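Local coordinates for short chain dehydrogenase (A0QTM2 homolog) (Mycobacterium thermoresistibile, PDB 3SC4), which probably catalyses an NAD(P)-dependent oxidation or reduction, as a Rossmann-fold enzyme of the short-chain dehydrogenase family, at residues Met139-Pro153 with Leu184-Pro196. Numbering follows the deposited sequence.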
loop_
_atom_site.group_PDB
_atom_site.type_symbol
_atom_site.label_atom_id
_atom_site.label_comp_id
_atom_site.label_asym_id
_atom_site.label_seq_id
_atom_site.Cartn_x
_atom_site.Cartn_y
_atom_site.Cartn_z
ATOM N N MET B 139 4.286 18.142 16.594
ATOM C CA MET B 139 2.912 18.586 16.437
ATOM C C MET B 139 2.064 18.352 17.678
ATOM O O MET B 139 1.039 18.984 17.847
ATOM C CB MET B 139 2.255 17.863 15.245
ATOM C CG MET B 139 3.001 17.968 13.920
ATOM S SD MET B 139 2.195 17.006 12.625
ATOM C CE MET B 139 0.856 18.090 12.104
ATOM N N LYS B 140 2.482 17.437 18.534
ATOM C CA LYS B 140 1.728 17.078 19.734
ATOM C C LYS B 140 1.306 18.251 20.636
ATOM O O LYS B 140 0.183 18.282 21.170
ATOM C CB LYS B 140 2.523 16.050 20.553
ATOM C CG LYS B 140 2.412 14.650 19.973
ATOM C CD LYS B 140 3.037 13.598 20.859
ATOM C CE LYS B 140 2.901 12.205 20.246
ATOM N NZ LYS B 140 3.854 11.235 20.867
ATOM N N GLY B 141 2.176 19.225 20.831
ATOM C CA GLY B 141 1.780 20.313 21.745
ATOM C C GLY B 141 0.700 21.281 21.234
ATOM O O GLY B 141 0.150 22.063 22.004
ATOM N N ARG B 142 0.399 21.240 19.936
ATOM C CA ARG B 142 -0.097 22.442 19.257
ATOM C C ARG B 142 -1.599 22.609 19.400
ATOM O O ARG B 142 -2.277 21.698 19.886
ATOM C CB ARG B 142 0.303 22.418 17.783
ATOM C CG ARG B 142 1.776 21.999 17.524
ATOM C CD ARG B 142 2.753 23.064 17.907
ATOM N NE ARG B 142 2.600 24.215 17.024
ATOM C CZ ARG B 142 3.183 25.390 17.241
ATOM N NH1 ARG B 142 2.982 26.388 16.398
ATOM N NH2 ARG B 142 3.968 25.568 18.309
ATOM N N ASP B 143 -2.105 23.763 18.957
ATOM C CA ASP B 143 -3.499 24.130 19.192
ATOM C C ASP B 143 -4.463 23.228 18.436
ATOM O O ASP B 143 -5.446 22.739 19.010
ATOM C CB ASP B 143 -3.779 25.618 18.869
ATOM C CG ASP B 143 -3.308 26.569 19.989
ATOM O OD1 ASP B 143 -3.249 27.789 19.741
ATOM O OD2 ASP B 143 -2.981 26.109 21.114
ATOM N N ASN B 144 -4.170 22.974 17.173
ATOM C CA ASN B 144 -5.100 22.270 16.322
ATOM C C ASN B 144 -4.379 21.534 15.157
ATOM O O ASN B 144 -4.628 21.798 14.005
ATOM C CB ASN B 144 -6.094 23.323 15.812
ATOM C CG ASN B 144 -7.202 22.728 14.992
ATOM O OD1 ASN B 144 -7.828 21.742 15.411
ATOM N ND2 ASN B 144 -7.457 23.315 13.803
ATOM N N PRO B 145 -3.486 20.594 15.475
ATOM C CA PRO B 145 -2.578 20.029 14.464
ATOM C C PRO B 145 -3.231 19.101 13.436
ATOM O O PRO B 145 -4.082 18.286 13.798
ATOM C CB PRO B 145 -1.570 19.241 15.304
ATOM C CG PRO B 145 -2.318 18.931 16.573
ATOM C CD PRO B 145 -3.204 20.082 16.821
ATOM N N HIS B 146 -2.797 19.212 12.181
ATOM C CA HIS B 146 -3.386 18.477 11.074
ATOM C C HIS B 146 -2.338 17.851 10.195
ATOM O O HIS B 146 -1.422 18.535 9.751
ATOM C CB HIS B 146 -4.194 19.427 10.174
ATOM C CG HIS B 146 -5.636 19.498 10.530
ATOM N ND1 HIS B 146 -6.584 18.705 9.922
ATOM C CD2 HIS B 146 -6.290 20.237 11.458
ATOM C CE1 HIS B 146 -7.767 18.966 10.447
ATOM N NE2 HIS B 146 -7.618 19.891 11.381
ATOM N N ILE B 147 -2.495 16.564 9.902
ATOM C CA ILE B 147 -1.786 15.981 8.782
ATOM C C ILE B 147 -2.770 15.841 7.632
ATOM O O ILE B 147 -3.862 15.350 7.824
ATOM C CB ILE B 147 -1.209 14.628 9.103
ATOM C CG1 ILE B 147 -0.340 14.721 10.372
ATOM C CG2 ILE B 147 -0.432 14.151 7.887
ATOM C CD1 ILE B 147 0.261 13.382 10.890
ATOM N N LEU B 148 -2.376 16.262 6.440
ATOM C CA LEU B 148 -3.257 16.195 5.276
ATOM C C LEU B 148 -2.479 15.606 4.125
ATOM O O LEU B 148 -1.388 16.100 3.783
ATOM C CB LEU B 148 -3.746 17.588 4.894
ATOM C CG LEU B 148 -4.838 17.639 3.833
ATOM C CD1 LEU B 148 -6.131 17.063 4.346
ATOM C CD2 LEU B 148 -5.054 19.089 3.407
ATOM N N THR B 149 -3.050 14.568 3.517
ATOM C CA THR B 149 -2.339 13.744 2.559
ATOM C C THR B 149 -3.136 13.759 1.285
ATOM O O THR B 149 -4.340 13.612 1.294
ATOM C CB THR B 149 -2.136 12.314 3.134
ATOM O OG1 THR B 149 -1.310 12.402 4.295
ATOM C CG2 THR B 149 -1.451 11.413 2.151
ATOM N N LEU B 150 -2.446 13.995 0.190
ATOM C CA LEU B 150 -3.082 14.284 -1.085
ATOM C C LEU B 150 -3.198 12.982 -1.861
ATOM O O LEU B 150 -2.311 12.627 -2.675
ATOM C CB LEU B 150 -2.311 15.379 -1.822
ATOM C CG LEU B 150 -2.732 16.820 -1.439
ATOM C CD1 LEU B 150 -3.144 17.026 0.030
ATOM C CD2 LEU B 150 -1.718 17.860 -1.857
ATOM N N SER B 151 -4.291 12.259 -1.575
ATOM C CA SER B 151 -4.475 10.892 -2.065
ATOM C C SER B 151 -5.951 10.563 -2.029
ATOM O O SER B 151 -6.715 11.288 -1.410
ATOM C CB SER B 151 -3.673 9.930 -1.204
ATOM O OG SER B 151 -4.193 9.934 0.106
ATOM N N PRO B 152 -6.365 9.474 -2.700
ATOM C CA PRO B 152 -7.774 9.265 -2.967
ATOM C C PRO B 152 -8.429 8.344 -1.970
ATOM O O PRO B 152 -7.727 7.631 -1.252
ATOM C CB PRO B 152 -7.741 8.551 -4.311
ATOM C CG PRO B 152 -6.521 7.677 -4.224
ATOM C CD PRO B 152 -5.546 8.403 -3.307
ATOM N N PRO B 153 -9.761 8.329 -1.938
ATOM C CA PRO B 153 -10.488 7.285 -1.202
ATOM C C PRO B 153 -10.163 5.925 -1.765
ATOM O O PRO B 153 -9.872 5.816 -2.970
ATOM C CB PRO B 153 -11.971 7.568 -1.498
ATOM C CG PRO B 153 -12.015 8.902 -2.097
ATOM C CD PRO B 153 -10.664 9.155 -2.742
ATOM N N LEU B 184 -2.916 8.327 16.243
ATOM C CA LEU B 184 -2.709 9.626 16.859
ATOM C C LEU B 184 -3.992 10.282 17.396
ATOM O O LEU B 184 -3.993 11.447 17.821
ATOM C CB LEU B 184 -2.002 10.534 15.872
ATOM C CG LEU B 184 -0.470 10.407 15.789
ATOM C CD1 LEU B 184 0.037 8.991 15.759
ATOM C CD2 LEU B 184 -0.022 11.127 14.521
ATOM N N ARG B 185 -5.082 9.530 17.403
ATOM C CA ARG B 185 -6.365 10.028 17.897
ATOM C C ARG B 185 -6.249 10.532 19.350
ATOM O O ARG B 185 -6.708 11.619 19.658
ATOM C CB ARG B 185 -7.440 8.931 17.781
ATOM C CG ARG B 185 -8.882 9.426 18.004
ATOM C CD ARG B 185 -9.909 8.318 17.789
ATOM N NE ARG B 185 -10.063 7.998 16.355
ATOM C CZ ARG B 185 -10.841 8.676 15.500
ATOM N NH1 ARG B 185 -11.568 9.715 15.913
ATOM N NH2 ARG B 185 -10.912 8.298 14.231
ATOM N N ASP B 186 -5.608 9.759 20.223
ATOM C CA ASP B 186 -5.411 10.162 21.628
ATOM C C ASP B 186 -4.521 11.389 21.773
ATOM O O ASP B 186 -4.740 12.220 22.685
ATOM C CB ASP B 186 -4.811 9.016 22.462
ATOM C CG ASP B 186 -5.842 7.945 22.816
ATOM O OD1 ASP B 186 -7.034 8.118 22.424
ATOM O OD2 ASP B 186 -5.454 6.935 23.473
ATOM N N ALA B 187 -3.518 11.503 20.899
ATOM C CA ALA B 187 -2.641 12.679 20.901
ATOM C C ALA B 187 -3.351 13.910 20.299
ATOM O O ALA B 187 -2.881 15.027 20.434
ATOM C CB ALA B 187 -1.332 12.381 20.164
ATOM N N GLY B 188 -4.474 13.704 19.619
ATOM C CA GLY B 188 -5.233 14.822 19.030
ATOM C C GLY B 188 -4.651 15.442 17.759
ATOM O O GLY B 188 -4.834 16.628 17.514
ATOM N N ILE B 189 -3.964 14.652 16.937
ATOM C CA ILE B 189 -3.526 15.127 15.623
ATOM C C ILE B 189 -4.475 14.593 14.559
ATOM O O ILE B 189 -4.639 13.383 14.430
ATOM C CB ILE B 189 -2.100 14.671 15.271
ATOM C CG1 ILE B 189 -1.087 15.178 16.307
ATOM C CG2 ILE B 189 -1.715 15.181 13.873
ATOM C CD1 ILE B 189 0.158 14.319 16.358
ATOM N N ALA B 190 -5.097 15.498 13.807
ATOM C CA ALA B 190 -5.968 15.121 12.706
ATOM C C ALA B 190 -5.106 14.536 11.617
ATOM O O ALA B 190 -3.988 14.993 11.438
ATOM C CB ALA B 190 -6.731 16.316 12.178
ATOM N N SER B 191 -5.615 13.513 10.923
ATOM C CA SER B 191 -5.024 13.033 9.676
ATOM C C SER B 191 -6.128 12.685 8.700
ATOM O O SER B 191 -6.939 11.790 8.953
ATOM C CB SER B 191 -4.144 11.797 9.907
ATOM O OG SER B 191 -3.468 11.409 8.714
ATOM N N ASN B 192 -6.145 13.381 7.576
ATOM C CA ASN B 192 -7.179 13.206 6.559
ATOM C C ASN B 192 -6.539 13.093 5.177
ATOM O O ASN B 192 -5.380 13.455 4.985
ATOM C CB ASN B 192 -8.160 14.400 6.565
ATOM C CG ASN B 192 -8.963 14.503 7.852
ATOM O OD1 ASN B 192 -9.855 13.689 8.103
ATOM N ND2 ASN B 192 -8.647 15.500 8.673
ATOM N N THR B 193 -7.295 12.605 4.209
ATOM C CA THR B 193 -6.834 12.681 2.824
ATOM C C THR B 193 -7.752 13.605 2.043
ATOM O O THR B 193 -8.916 13.794 2.409
ATOM C CB THR B 193 -6.814 11.302 2.148
ATOM O OG1 THR B 193 -8.153 10.830 2.036
ATOM C CG2 THR B 193 -5.985 10.293 2.950
ATOM N N LEU B 194 -7.236 14.144 0.941
ATOM C CA LEU B 194 -7.984 15.109 0.132
ATOM C C LEU B 194 -7.628 14.932 -1.315
ATOM O O LEU B 194 -6.427 14.921 -1.654
ATOM C CB LEU B 194 -7.656 16.537 0.587
ATOM C CG LEU B 194 -8.400 17.707 -0.050
ATOM C CD1 LEU B 194 -9.888 17.581 0.249
ATOM C CD2 LEU B 194 -7.828 19.105 0.401
ATOM N N TRP B 195 -8.659 14.846 -2.160
ATOM C CA TRP B 195 -8.529 14.470 -3.571
ATOM C C TRP B 195 -9.554 15.249 -4.426
ATOM O O TRP B 195 -10.693 15.436 -4.003
ATOM C CB TRP B 195 -8.793 12.968 -3.679
ATOM C CG TRP B 195 -8.399 12.303 -4.984
ATOM C CD1 TRP B 195 -9.233 11.716 -5.874
ATOM C CD2 TRP B 195 -7.078 12.074 -5.468
ATOM N NE1 TRP B 195 -8.526 11.174 -6.897
ATOM C CE2 TRP B 195 -7.196 11.391 -6.681
ATOM C CE3 TRP B 195 -5.804 12.423 -5.009
ATOM C CZ2 TRP B 195 -6.086 11.032 -7.457
ATOM C CZ3 TRP B 195 -4.695 12.070 -5.769
ATOM C CH2 TRP B 195 -4.847 11.379 -6.988
ATOM N N PRO B 196 -9.173 15.699 -5.626
ATOM C CA PRO B 196 -10.079 16.502 -6.420
ATOM C C PRO B 196 -10.924 15.640 -7.355
ATOM O O PRO B 196 -10.496 14.580 -7.772
ATOM C CB PRO B 196 -9.118 17.367 -7.225
ATOM C CG PRO B 196 -7.968 16.477 -7.479
ATOM C CD PRO B 196 -7.883 15.530 -6.309
HETATM O O HOH W 1 -6.327 17.026 7.909
HETATM O O HOH W 2 -3.043 12.618 6.327
HETATM O O HOH W 3 -9.269 11.542 -0.380
#
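Neighbouring parallel strands of a Rossmann-fold sheet meet here, 146-149 beside 190-195. Five backbone hydrogen bonds join the segments. The first runs from Ala190 N to Pro145 O, just before the strand. Ile147 N donates to Ala190 O over 2.7 Å, almost straight at 175°, and Asn192 N returns a bond to Ile147 O. Thr149 N then donates to Asn192 O, and Leu194 N to Thr149 O. On one face of the sheet the CB of Ala190 lies over the His146 ring, 3.5 Å from its centroid, a CH-pi contact. A water in the plane of that ring bonds to His146 ND1 and accepts from Asn192 ND2. Outside the segments, Lys234 is the main polar partner of His146, and Tyr238 O that of Asn192. Helix 164-183 makes the right-handed beta-alpha-beta crossover and packs on the other face. There Ile147 CG1 meets Ile189 CG2 at 3.8 Å. A second water joins Thr149 OG1, Ser191 OG and Asn192 O; Thr149 also pairs with Asn99, and Ser191 OG with Ala177 O. Past strand 146-149, Pro152 CB sits over the five-membered ring of Trp195, the other strand's last residue. Trp195 CG, anti to the backbone N (chi1 -166°), carries the indole there. Pro196 CD lies on its opposite face.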